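Local coordinates for protein kinase (PDB 3PY9), which probably senses muropeptides outside the cell through its extracellular PASTA repeats, passing the signal to its serine/threonine kinase domain, at residues 11-16 with 40-45; 33-38 with 65-70; 71-76 with 126-131; 78-83 with 116-121; 95-100 with 131-136. All coordinates share one frame; numbering follows the deposited sequence.

Contact 1 (11-16 with 40-45); sequences DVIGKS and DKYPEN. With EU (europium ion), chain C.
I13 and G14 meet the ring of Y42, the side chain that reaches across from 40-45 to 11-16. The CG2 methyl of I13 sits 3.2 Å from Y42 OH and 3.7 Å from Y42 CZ, so it touches the hydroxyl end of the phenol. With CG1 turned beside its own backbone N (chi1 -56°), I13 leaves CG2 as the branch that faces Y42. Nearer the root of the ring, G14 CA lies 3.9 Å from Y42 CD1. Farther along, the backbones come close again, with S16 CA 4.0 Å from N45 O.

The loop that presents I13 and G14 is shaped from within. K15 N donates to V12 O across a type II beta turn, and D11 forms an Asx turn by taking I13 N on OD1 at 3.0 Å, from above the carboxylate plane. S16 is the N-cap of helix 17-26, its hydroxyl bonded to E19 N. In the other segment, Y42 O receives the hydroxyl of S69, while E44 grips a europium ion with both carboxylate oxygens, OE1 at 2.5 Å and OE2 at 2.6 Å.

No hydrogen bond links the two loops directly. Van der Waals contact, mostly with one aromatic ring, therefore joins the start of this PASTA domain to the loop before strand 47-51, while the polar groups bond within their own loop or to E19 and S69.

Contact 2 (33-38 with 65-70); sequences KISRSY and DVVISK
K33 to Y38 run parallel to D65 to K70, with I34 beside V66, S35 beside V67, R36 beside I68 and S37 beside S69. The tight part is the backbone. V66 N reaches K33 O at 2.9 Å almost straight (173° at the hydrogen), S35 N goes to V66 O, I68 N to S35 O at 2.7 Å, S37 N to I68 O, and K70 N to S37 O. At the K33/D65 end the series starts with a side chain: D65 OD1 takes K33 N at 2.8 Å, from above its carboxylate plane.

On the face of V66 and I68, both buried, I34 divides its branches. CG1 lies alongside V66 CG2, both side chains pointing the same way, while CG2 touches I68 CG1 at 3.7 Å.

The solvent side is more open and polar. On the other face, that of S35, V67 and S37, a water bridges S35 OG (2.6 Å) and V66 O, and V67 CG1 touches S37 CB at 3.6 Å. R36, on the side of I34 and I68, meets K70 at the exposed C-terminal end. Bent at chi3 (75°), K70 crosses R36 at about a right angle, CG over one face of the guanidinium, and ends above the ring of Y38. There K70 NZ stands 4.0 Å from the ring centroid in a cation-pi contact, which may offset the nearness of R36 NH1, 4.5 Å from that NZ.

Strand 63-69 is the middle strand of this PASTA sheet, flanked by 30-37 and, antiparallel, by 47-51. Helix 17-26 covers the inner face, F24 touching V66 and V17 touching I68.

Contact 3 (71-76 with 126-131); sequences GPEKVK and IAIHDS. With EU (europium ion), chain E.
V75 and I128 form the apolar centre, their side chains crossing at about a right angle with CG2 of V75 3.6 Å from CG2 of I128. V75 CG2 also approaches CG2 of I126, its antiparallel partner. I128 has a chi1 of 79°, which wedges CG1 between its own backbone N and carbonyl carbon and lays it over the centre of the H129 imidazole. On the opposite face of the two strands, that of K74 and A127, P72 CB lies 3.9 Å from A127 CB.

Around these side chains comes the backbone. V75 N gives to I126 O at 2.7 Å and I126 N to V75 O at 2.6 Å, the two bonds of a hydrogen-bonded antiparallel pair. K74 and A127 follow as the non-hydrogen-bonded pair. One step on, E73 O is shared: it accepts I128 N at 3.1 Å and a water at 2.7 Å, and that water makes a weak bond with H129 N. Farther along 126-131, D130 OD1 binds europium at 2.4 Å, in a site that also includes D99 and N132.

Segment 71-76 leads on from strand 63-69 of the first PASTA repeat, and its strand 74-76 pairs with 125-127 of the second. Y38 touches E73, and D40 meets both P72 and H129. On the side of the second repeat, I126 packs against V120 and against I133 of strand 133-138.

Contact 4 (78-83 with 116-121); sequences PNVIGL and ANQSVT
The flat amide head of Q118 is set against the backbone of P78 to V80, with I81 beside it. Here a PASTA domain brings the loop ahead of helix 85-93, with its type II beta turn from V80 to L83, against the end of strand 115-118. Which end of the Q118 amide is oxygen and which nitrogen is doubtful in the model, but CD, whose position does not depend on that choice, lies 3.6 Å from P78 O and 3.8 Å from V80 N. The head is thus placed where it may hydrogen-bond to the backbone of P78 and V80. The N79 amide, at the margin, is turned 70° from it.

Apolar groups line its path. The Q118 chain leaves with CG beside its backbone N (chi1 -90°) and runs on extended, which carries CG to 3.7 Å from CG2 of V80 on the way. I81 lies near the head with CG1 and CD1, and CG1 also comes 4.1 Å from N117 CA, so I81 touches the strand backbone as well as the glutamine.

The loop holds its own shape through the turn, where L83 N bonds to V80 O at 3.1 Å. Strand 115-118 in turn has a classic beta bulge, with A116 and N117 both facing Y136 of strand 133-138. Behind the loop, A88 of the helix touches V80, and L135 touches both V80 and Q118. At the fringe of the contact, the CG2 methyl of I81 stands 4.3 Å from the carbonyl oxygen of A116.

Contact 5 (95-100 with 131-136); sequences LGLKDV and SNIKLY. With EU (europium ion), chain E.
D99 meets N132 and I133 with both its side chain and its backbone, and the polar contacts centre on it. Its OD2 binds europium at 2.4 Å and also accepts N132 N at 2.9 Å, the donor standing well above the carboxylate plane. D99 CG, anti to the backbone N (chi1 170°), swings the carboxylate toward 131-136. The metal probably keeps that group ionised, and the backbone N-H of N132 helps fix its rotation. N132 and D130 complete the protein part of the site. Between backbones, I133 N gives to D99 O at 3.1 Å, and V100 and I133 form a parallel bridge, where strands 100-105 and 133-138 start to pair.

Apolar contacts follow on the inner side. V100 splits its methyls, CG1 reaching L135 CG at 3.7 Å and CG2 approaching I133 CB at 4.1 Å. L97 CD2 faces I133 CD1 at a looser 4.5 Å and makes van der Waals contact with S131 OG at 3.9 Å.

A water also links the segments: it accepts K98 N at 2.8 Å and bonds weakly to S131 OG.

D99 is the centre of an inverse gamma turn, and G96 ends helix 85-93 in a Schellman motif. Strand 133-138 lies between 100-105 and the antiparallel 115-118. The helix covers V100 through L89, and both L97 and L135 through L92, while I126 of strand 125-127 touches L97 and S131.

How the contacts relate
From the N terminus, contact 1 closes the loop from 11-16 to 40-45. Contact 2 opens within that loop and closes after it, so the two cross; they also touch through N45 and S69, binding the first PASTA repeat together. Contact 3 begins directly after K70 and closes over most of the second repeat, while D40 and Y38 brush its 71-76 segment and so join the two repeats. Contact 4 lies wholly within the span of contact 3. Contact 5 opens inside both and ends beyond them, crossing contact 4 and contact 3; it shares S131 and one europium with contact 3, and strand 133-138 with strand 115-118 ties it to contact 4.

Contact 1 (11-16 with 40-45)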
# COMPACT_ATOMS: atom_id res chain seq x y z
N ASP A 11 24.83 52.91 10.41
CA ASP A 11 24.38 51.61 9.92
C ASP A 11 24.53 50.57 11.03
O ASP A 11 25.64 50.33 11.53
CB ASP A 11 25.17 51.23 8.67
CG ASP A 11 24.73 49.89 8.06
OD1 ASP A 11 23.66 49.35 8.40
OD2 ASP A 11 25.47 49.37 7.21
N VAL A 12 23.41 49.98 11.44
CA VAL A 12 23.43 48.90 12.43
C VAL A 12 22.72 47.67 11.90
O VAL A 12 22.45 46.72 12.64
CB VAL A 12 22.82 49.35 13.79
CG1 VAL A 12 23.53 50.60 14.32
CG2 VAL A 12 21.30 49.60 13.66
N ILE A 13 22.41 47.69 10.60
CA ILE A 13 21.69 46.61 9.95
C ILE A 13 22.47 45.29 10.12
O ILE A 13 23.69 45.28 10.02
CB ILE A 13 21.41 46.94 8.45
CG1 ILE A 13 20.67 48.28 8.30
CG2 ILE A 13 20.69 45.79 7.73
CD1 ILE A 13 19.35 48.40 9.04
N GLY A 14 21.76 44.21 10.42
CA GLY A 14 22.39 42.91 10.68
C GLY A 14 23.05 42.78 12.05
O GLY A 14 23.49 41.68 12.42
N LYS A 15 23.11 43.88 12.80
CA LYS A 15 23.72 43.88 14.13
C LYS A 15 22.72 43.51 15.23
O LYS A 15 21.51 43.43 14.98
CB LYS A 15 24.33 45.25 14.43
CG LYS A 15 25.57 45.56 13.61
CD LYS A 15 26.12 46.92 13.93
CE LYS A 15 27.53 47.11 13.39
NZ LYS A 15 27.70 46.73 11.94
N SER A 16 23.22 43.28 16.45
CA SER A 16 22.35 43.09 17.62
C SER A 16 21.97 44.43 18.30
O SER A 16 22.61 45.47 18.07
CB SER A 16 23.04 42.18 18.63
OG SER A 16 24.07 42.90 19.28
N ASP A 40 13.39 36.35 6.51
CA ASP A 40 14.12 35.19 6.01
C ASP A 40 15.56 35.61 5.68
O ASP A 40 16.50 34.80 5.77
CB ASP A 40 13.41 34.61 4.78
CG ASP A 40 11.91 34.41 5.01
OD1 ASP A 40 11.54 33.60 5.88
OD2 ASP A 40 11.11 35.07 4.32
N LYS A 41 15.72 36.89 5.34
CA LYS A 41 17.01 37.49 5.03
C LYS A 41 17.97 37.61 6.23
O LYS A 41 19.18 37.48 6.07
CB LYS A 41 16.77 38.86 4.38
CG LYS A 41 17.97 39.52 3.70
CD LYS A 41 17.51 40.78 2.96
CE LYS A 41 18.65 41.69 2.54
NZ LYS A 41 18.15 43.08 2.29
N TYR A 42 17.44 37.86 7.43
CA TYR A 42 18.28 38.05 8.63
C TYR A 42 17.99 37.05 9.76
O TYR A 42 16.83 36.87 10.16
CB TYR A 42 18.15 39.49 9.17
CG TYR A 42 18.60 40.58 8.22
CD1 TYR A 42 19.90 41.08 8.27
CD2 TYR A 42 17.73 41.11 7.28
CE1 TYR A 42 20.32 42.08 7.39
CE2 TYR A 42 18.13 42.10 6.40
CZ TYR A 42 19.42 42.58 6.46
OH TYR A 42 19.80 43.57 5.59
N PRO A 43 19.05 36.42 10.30
CA PRO A 43 18.94 35.50 11.43
C PRO A 43 18.27 36.19 12.61
O PRO A 43 18.52 37.38 12.85
CB PRO A 43 20.40 35.21 11.78
CG PRO A 43 21.15 35.49 10.56
CD PRO A 43 20.44 36.55 9.82
N GLU A 44 17.41 35.44 13.43
CA GLU A 44 16.69 36.02 14.57
C GLU A 44 17.60 36.82 15.53
O GLU A 44 18.65 36.37 15.96
CB GLU A 44 15.96 34.94 15.36
CG GLU A 44 15.15 35.49 16.54
CD GLU A 44 14.37 34.43 17.28
OE1 GLU A 44 14.43 33.24 16.89
OE2 GLU A 44 13.68 34.78 18.26
N ASN A 45 17.13 38.04 15.82
CA ASN A 45 17.71 39.06 16.74
C ASN A 45 18.92 39.80 16.22
O ASN A 45 19.93 40.04 16.91
CB ASN A 45 17.94 38.38 18.06
CG ASN A 45 16.80 37.39 18.23
OD1 ASN A 45 15.75 37.74 18.78
ND2 ASN A 45 17.00 36.15 17.78
EU EU C . 12.43 32.53 18.23

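Contact 2 (33-38 with 65-70)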
# COMPACT_ATOMS: atom_id res chain seq x y z
N LYS A 33 12.53 52.97 19.85
CA LYS A 33 11.66 51.84 20.12
C LYS A 33 12.20 50.57 19.45
O LYS A 33 12.87 50.63 18.43
CB LYS A 33 10.23 52.17 19.69
CG LYS A 33 9.55 53.17 20.64
CD LYS A 33 9.57 52.63 22.08
CE LYS A 33 9.20 53.67 23.14
NZ LYS A 33 9.76 53.29 24.51
N ILE A 34 11.91 49.43 20.06
CA ILE A 34 12.30 48.14 19.51
C ILE A 34 11.04 47.40 19.11
O ILE A 34 10.13 47.23 19.91
CB ILE A 34 13.10 47.30 20.53
CG1 ILE A 34 14.38 48.01 20.95
CG2 ILE A 34 13.41 45.90 19.97
CD1 ILE A 34 14.95 47.49 22.26
N SER A 35 10.98 47.00 17.85
CA SER A 35 9.89 46.15 17.37
C SER A 35 10.45 44.94 16.63
O SER A 35 11.65 44.88 16.31
CB SER A 35 8.90 46.95 16.52
OG SER A 35 9.55 47.67 15.50
N ARG A 36 9.58 43.96 16.38
CA ARG A 36 9.98 42.64 15.90
C ARG A 36 9.20 42.25 14.67
O ARG A 36 7.98 42.39 14.61
CB ARG A 36 9.78 41.60 17.00
CG ARG A 36 10.78 41.70 18.15
CD ARG A 36 10.21 41.19 19.44
NE ARG A 36 10.26 39.73 19.53
CZ ARG A 36 9.20 38.92 19.46
NH1 ARG A 36 7.97 39.41 19.29
NH2 ARG A 36 9.38 37.61 19.56
N SER A 37 9.93 41.78 13.66
CA SER A 37 9.33 41.41 12.40
C SER A 37 9.94 40.10 11.92
O SER A 37 11.13 39.83 12.12
CB SER A 37 9.55 42.52 11.37
OG SER A 37 8.99 42.19 10.11
N TYR A 38 9.10 39.26 11.33
CA TYR A 38 9.60 38.06 10.66
C TYR A 38 10.53 38.44 9.50
O TYR A 38 10.30 39.44 8.82
CB TYR A 38 8.43 37.23 10.16
CG TYR A 38 7.73 36.45 11.25
CD1 TYR A 38 8.44 35.60 12.11
CD2 TYR A 38 6.34 36.53 11.41
CE1 TYR A 38 7.80 34.86 13.11
CE2 TYR A 38 5.68 35.79 12.41
CZ TYR A 38 6.42 34.96 13.25
OH TYR A 38 5.76 34.24 14.22
N ASP A 65 14.73 54.30 16.04
CA ASP A 65 13.93 53.08 16.20
C ASP A 65 14.56 51.92 15.46
O ASP A 65 15.15 52.12 14.40
CB ASP A 65 12.50 53.30 15.70
CG ASP A 65 11.76 54.34 16.51
OD1 ASP A 65 12.21 54.69 17.64
OD2 ASP A 65 10.71 54.81 16.01
N VAL A 66 14.41 50.72 15.99
CA VAL A 66 14.98 49.52 15.34
C VAL A 66 13.95 48.41 15.23
O VAL A 66 13.12 48.24 16.11
CB VAL A 66 16.24 49.00 16.09
CG1 VAL A 66 17.35 50.09 16.12
CG2 VAL A 66 15.88 48.54 17.50
N VAL A 67 13.99 47.70 14.11
CA VAL A 67 13.18 46.50 13.92
C VAL A 67 14.14 45.32 13.94
O VAL A 67 15.17 45.36 13.29
CB VAL A 67 12.42 46.52 12.58
CG1 VAL A 67 11.49 45.33 12.49
CG2 VAL A 67 11.63 47.85 12.40
N ILE A 68 13.78 44.29 14.71
CA ILE A 68 14.58 43.08 14.95
C ILE A 68 13.96 41.85 14.26
O ILE A 68 12.73 41.71 14.20
CB ILE A 68 14.67 42.78 16.48
CG1 ILE A 68 15.08 44.02 17.27
CG2 ILE A 68 15.65 41.65 16.79
CD1 ILE A 68 16.37 44.66 16.82
N SER A 69 14.81 40.96 13.72
CA SER A 69 14.34 39.71 13.12
C SER A 69 13.83 38.72 14.16
O SER A 69 14.49 38.47 15.17
CB SER A 69 15.43 39.03 12.27
OG SER A 69 14.95 37.78 11.77
N LYS A 70 12.63 38.19 13.89
CA LYS A 70 12.07 37.05 14.63
C LYS A 70 12.33 35.77 13.84
O LYS A 70 11.70 34.73 14.08
CB LYS A 70 10.55 37.20 14.74
CG LYS A 70 10.04 38.35 15.57
CD LYS A 70 8.60 38.69 15.16
CE LYS A 70 7.60 37.69 15.66
NZ LYS A 70 6.23 38.18 15.35
O HOH W 1 10.77 49.96 15.96

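Contact 3 (71-76 with 126-131)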
# COMPACT_ATOMS: atom_id res chain seq x y z
N GLY A 71 13.25 35.84 12.88
CA GLY A 71 13.55 34.69 12.04
C GLY A 71 12.40 34.43 11.08
O GLY A 71 11.42 35.19 11.06
N PRO A 72 12.51 33.36 10.27
CA PRO A 72 11.50 33.05 9.25
C PRO A 72 10.10 32.84 9.85
O PRO A 72 9.96 32.19 10.89
CB PRO A 72 12.02 31.74 8.64
CG PRO A 72 13.51 31.72 8.96
CD PRO A 72 13.62 32.38 10.28
N GLU A 73 9.08 33.39 9.20
CA GLU A 73 7.68 33.07 9.55
C GLU A 73 7.41 31.62 9.17
O GLU A 73 7.77 31.20 8.07
CB GLU A 73 6.73 34.00 8.81
CG GLU A 73 5.27 33.90 9.25
CD GLU A 73 4.34 34.74 8.41
OE1 GLU A 73 4.81 35.37 7.45
OE2 GLU A 73 3.12 34.78 8.71
N LYS A 74 6.78 30.86 10.07
CA LYS A 74 6.59 29.40 9.90
C LYS A 74 5.13 28.96 10.07
O LYS A 74 4.33 29.66 10.69
CB LYS A 74 7.48 28.62 10.87
CG LYS A 74 8.99 28.89 10.74
CD LYS A 74 9.82 27.99 11.63
CE LYS A 74 11.30 28.15 11.34
NZ LYS A 74 12.16 27.31 12.24
N VAL A 75 4.80 27.79 9.52
CA VAL A 75 3.50 27.12 9.75
C VAL A 75 3.68 25.64 10.08
O VAL A 75 4.75 25.07 9.90
CB VAL A 75 2.53 27.20 8.54
CG1 VAL A 75 1.85 28.57 8.45
CG2 VAL A 75 3.25 26.87 7.24
N LYS A 76 2.61 25.02 10.58
CA LYS A 76 2.55 23.57 10.73
C LYS A 76 2.22 22.93 9.37
O LYS A 76 1.20 23.24 8.76
CB LYS A 76 1.50 23.19 11.78
CG LYS A 76 2.05 22.64 13.12
CD LYS A 76 3.35 23.31 13.65
CE LYS A 76 3.15 24.72 14.28
NZ LYS A 76 3.66 25.84 13.40
N ILE A 126 7.23 24.66 9.20
CA ILE A 126 7.98 24.99 8.00
C ILE A 126 7.88 26.48 7.69
O ILE A 126 6.83 27.09 7.86
CB ILE A 126 7.60 24.11 6.75
CG1 ILE A 126 8.57 24.39 5.60
CG2 ILE A 126 6.16 24.33 6.30
CD1 ILE A 126 8.71 23.29 4.59
N ALA A 127 9.00 27.06 7.25
CA ALA A 127 9.05 28.44 6.76
C ALA A 127 8.21 28.62 5.48
O ALA A 127 8.31 27.83 4.54
CB ALA A 127 10.50 28.86 6.53
N ILE A 128 7.37 29.66 5.44
CA ILE A 128 6.43 29.84 4.32
C ILE A 128 7.08 30.46 3.07
O ILE A 128 6.42 30.64 2.04
CB ILE A 128 5.10 30.59 4.72
CG1 ILE A 128 5.30 32.11 4.82
CG2 ILE A 128 4.52 30.03 6.02
CD1 ILE A 128 4.06 32.94 4.44
N HIS A 129 8.37 30.76 3.17
CA HIS A 129 9.14 31.27 2.03
C HIS A 129 10.36 30.38 1.67
O HIS A 129 11.19 30.07 2.54
CB HIS A 129 9.55 32.74 2.24
CG HIS A 129 8.39 33.66 2.52
ND1 HIS A 129 7.24 33.67 1.76
CD2 HIS A 129 8.23 34.63 3.45
CE1 HIS A 129 6.41 34.58 2.23
NE2 HIS A 129 6.99 35.18 3.26
N ASP A 130 10.45 30.02 0.38
CA ASP A 130 11.43 29.05 -0.17
C ASP A 130 11.36 27.70 0.56
O ASP A 130 12.39 27.08 0.85
CB ASP A 130 12.87 29.62 -0.21
CG ASP A 130 13.81 28.85 -1.16
OD1 ASP A 130 13.38 28.42 -2.26
OD2 ASP A 130 15.00 28.68 -0.82
N SER A 131 10.13 27.25 0.82
CA SER A 131 9.87 26.04 1.61
C SER A 131 10.25 24.74 0.90
O SER A 131 10.42 23.68 1.54
CB SER A 131 8.40 25.99 2.07
OG SER A 131 7.50 26.43 1.05
EU EU E . 11.97 27.23 -3.84
O HOH W 2 8.75 32.13 5.79

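Contact 4 (78-83 with 116-121)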
# COMPACT_ATOMS: atom_id res chain seq x y z
N PRO A 78 0.61 20.63 6.97
CA PRO A 78 -0.59 19.81 6.98
C PRO A 78 -0.33 18.40 6.43
O PRO A 78 0.68 18.17 5.75
CB PRO A 78 -1.54 20.57 6.06
CG PRO A 78 -0.63 21.27 5.09
CD PRO A 78 0.58 21.63 5.88
N ASN A 79 -1.23 17.46 6.75
CA ASN A 79 -1.16 16.10 6.22
C ASN A 79 -2.07 16.05 5.00
O ASN A 79 -3.29 16.25 5.11
CB ASN A 79 -1.62 15.08 7.29
CG ASN A 79 -1.37 13.64 6.88
OD1 ASN A 79 -2.27 12.97 6.39
ND2 ASN A 79 -0.16 13.15 7.09
N VAL A 80 -1.45 15.85 3.83
CA VAL A 80 -2.15 15.90 2.54
C VAL A 80 -2.09 14.56 1.79
O VAL A 80 -2.69 14.39 0.74
CB VAL A 80 -1.65 17.08 1.63
CG1 VAL A 80 -1.73 18.43 2.35
CG2 VAL A 80 -0.22 16.84 1.15
N ILE A 81 -1.34 13.62 2.36
CA ILE A 81 -1.23 12.26 1.85
C ILE A 81 -2.61 11.63 1.67
O ILE A 81 -3.42 11.60 2.59
CB ILE A 81 -0.37 11.40 2.79
CG1 ILE A 81 1.10 11.81 2.67
CG2 ILE A 81 -0.55 9.93 2.49
CD1 ILE A 81 1.96 11.45 3.86
N GLY A 82 -2.89 11.14 0.47
CA GLY A 82 -4.16 10.46 0.22
C GLY A 82 -5.29 11.33 -0.29
O GLY A 82 -6.30 10.79 -0.73
N LEU A 83 -5.12 12.66 -0.25
CA LEU A 83 -6.07 13.61 -0.86
C LEU A 83 -5.80 13.73 -2.35
O LEU A 83 -4.66 13.52 -2.77
CB LEU A 83 -5.93 15.00 -0.24
CG LEU A 83 -5.83 15.16 1.28
CD1 LEU A 83 -5.65 16.62 1.64
CD2 LEU A 83 -7.06 14.54 2.01
N ALA A 116 0.73 10.53 -2.84
CA ALA A 116 1.31 9.35 -2.20
C ALA A 116 2.31 9.67 -1.08
O ALA A 116 2.56 8.82 -0.21
CB ALA A 116 1.97 8.45 -3.23
N ASN A 117 2.89 10.87 -1.10
CA ASN A 117 3.99 11.24 -0.21
C ASN A 117 4.17 12.76 -0.18
O ASN A 117 3.90 13.48 -1.17
CB ASN A 117 5.29 10.53 -0.66
CG ASN A 117 6.45 10.64 0.37
OD1 ASN A 117 6.50 9.91 1.36
ND2 ASN A 117 7.40 11.54 0.10
N GLN A 118 4.62 13.23 0.99
CA GLN A 118 5.03 14.60 1.27
C GLN A 118 6.51 14.68 1.58
O GLN A 118 7.03 13.91 2.41
CB GLN A 118 4.37 15.07 2.56
CG GLN A 118 3.07 15.71 2.41
CD GLN A 118 2.34 15.68 3.72
OE1 GLN A 118 2.70 16.37 4.68
NE2 GLN A 118 1.31 14.85 3.77
N SER A 119 7.15 15.64 0.94
CA SER A 119 8.50 16.10 1.24
C SER A 119 8.70 16.37 2.72
O SER A 119 9.69 15.96 3.30
CB SER A 119 8.69 17.45 0.52
OG SER A 119 9.94 17.54 -0.10
N VAL A 120 7.76 17.09 3.31
CA VAL A 120 7.90 17.63 4.67
C VAL A 120 6.86 16.94 5.56
O VAL A 120 5.67 16.98 5.26
CB VAL A 120 7.71 19.18 4.66
CG1 VAL A 120 7.73 19.76 6.08
CG2 VAL A 120 8.77 19.86 3.78
N THR A 121 7.29 16.30 6.64
CA THR A 121 6.37 15.43 7.38
C THR A 121 5.35 16.21 8.17
O THR A 121 5.63 17.29 8.67
CB THR A 121 7.09 14.35 8.23
OG1 THR A 121 7.76 14.96 9.33
CG2 THR A 121 8.11 13.57 7.36

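Contact 5 (95-100 with 131-136)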
# COMPACT_ATOMS: atom_id res chain seq x y z
N LEU A 95 -2.41 28.05 3.90
CA LEU A 95 -1.45 28.38 4.94
C LEU A 95 -0.30 29.24 4.43
O LEU A 95 0.68 29.47 5.15
CB LEU A 95 -0.91 27.11 5.60
CG LEU A 95 -1.91 26.10 6.18
CD1 LEU A 95 -1.17 24.91 6.79
CD2 LEU A 95 -2.84 26.75 7.21
N GLY A 96 -0.42 29.72 3.19
CA GLY A 96 0.61 30.54 2.55
C GLY A 96 1.76 29.74 1.94
O GLY A 96 2.75 30.33 1.52
N LEU A 97 1.62 28.41 1.90
CA LEU A 97 2.61 27.53 1.29
C LEU A 97 2.38 27.37 -0.21
O LEU A 97 1.55 26.57 -0.64
CB LEU A 97 2.63 26.16 1.98
CG LEU A 97 3.02 26.14 3.46
CD1 LEU A 97 2.51 24.90 4.17
CD2 LEU A 97 4.53 26.31 3.62
N LYS A 98 3.12 28.14 -1.01
CA LYS A 98 2.90 28.20 -2.45
C LYS A 98 4.05 27.65 -3.30
O LYS A 98 3.89 27.44 -4.51
CB LYS A 98 2.54 29.64 -2.86
CG LYS A 98 1.41 30.26 -2.03
CD LYS A 98 0.92 31.62 -2.57
CE LYS A 98 0.17 32.42 -1.49
NZ LYS A 98 -0.96 31.68 -0.82
N ASP A 99 5.21 27.42 -2.69
CA ASP A 99 6.37 26.86 -3.40
C ASP A 99 6.29 25.32 -3.40
O ASP A 99 6.97 24.65 -2.62
CB ASP A 99 7.69 27.36 -2.77
CG ASP A 99 8.93 26.63 -3.28
OD1 ASP A 99 8.88 26.02 -4.37
OD2 ASP A 99 9.98 26.67 -2.60
N VAL A 100 5.44 24.77 -4.26
CA VAL A 100 5.18 23.33 -4.26
C VAL A 100 5.44 22.74 -5.62
O VAL A 100 4.88 23.18 -6.62
CB VAL A 100 3.75 22.99 -3.78
CG1 VAL A 100 3.57 21.49 -3.65
CG2 VAL A 100 3.45 23.67 -2.44
N SER A 131 10.13 27.25 0.82
CA SER A 131 9.87 26.04 1.61
C SER A 131 10.25 24.74 0.90
O SER A 131 10.42 23.68 1.54
CB SER A 131 8.40 25.99 2.07
OG SER A 131 7.50 26.43 1.05
N ASN A 132 10.38 24.82 -0.43
CA ASN A 132 10.69 23.67 -1.29
C ASN A 132 9.87 22.44 -0.92
O ASN A 132 10.44 21.39 -0.60
CB ASN A 132 12.19 23.33 -1.26
CG ASN A 132 13.09 24.55 -1.40
OD1 ASN A 132 13.01 25.31 -2.37
ND2 ASN A 132 13.98 24.73 -0.42
N ILE A 133 8.54 22.55 -0.92
CA ILE A 133 7.72 21.35 -0.71
C ILE A 133 7.70 20.56 -2.02
O ILE A 133 7.59 21.14 -3.11
CB ILE A 133 6.24 21.63 -0.32
CG1 ILE A 133 6.08 22.79 0.67
CG2 ILE A 133 5.59 20.33 0.18
CD1 ILE A 133 6.26 22.45 2.11
N LYS A 134 7.84 19.25 -1.89
CA LYS A 134 7.63 18.35 -3.00
C LYS A 134 6.50 17.38 -2.66
O LYS A 134 6.47 16.79 -1.57
CB LYS A 134 8.92 17.61 -3.31
CG LYS A 134 8.98 16.99 -4.67
CD LYS A 134 10.41 16.56 -4.98
CE LYS A 134 11.28 17.74 -5.43
NZ LYS A 134 10.91 18.19 -6.82
N LEU A 135 5.55 17.26 -3.57
CA LEU A 135 4.45 16.35 -3.40
C LEU A 135 4.56 15.27 -4.46
O LEU A 135 4.90 15.55 -5.63
CB LEU A 135 3.10 17.07 -3.53
CG LEU A 135 2.71 18.13 -2.47
CD1 LEU A 135 1.26 18.52 -2.64
CD2 LEU A 135 2.95 17.69 -1.00
N TYR A 136 4.28 14.04 -4.05
CA TYR A 136 4.41 12.90 -4.92
C TYR A 136 3.02 12.43 -5.25
O TYR A 136 2.30 11.90 -4.40
CB TYR A 136 5.23 11.80 -4.24
CG TYR A 136 6.68 12.18 -4.01
CD1 TYR A 136 7.66 11.82 -4.92
CD2 TYR A 136 7.07 12.90 -2.88
CE1 TYR A 136 8.99 12.16 -4.71
CE2 TYR A 136 8.39 13.24 -2.66
CZ TYR A 136 9.34 12.86 -3.59
OH TYR A 136 10.67 13.19 -3.39
EU EU E . 11.97 27.23 -3.84
O HOH W 3 5.59 29.09 -0.00
O HOH W 4 9.37 23.01 -4.27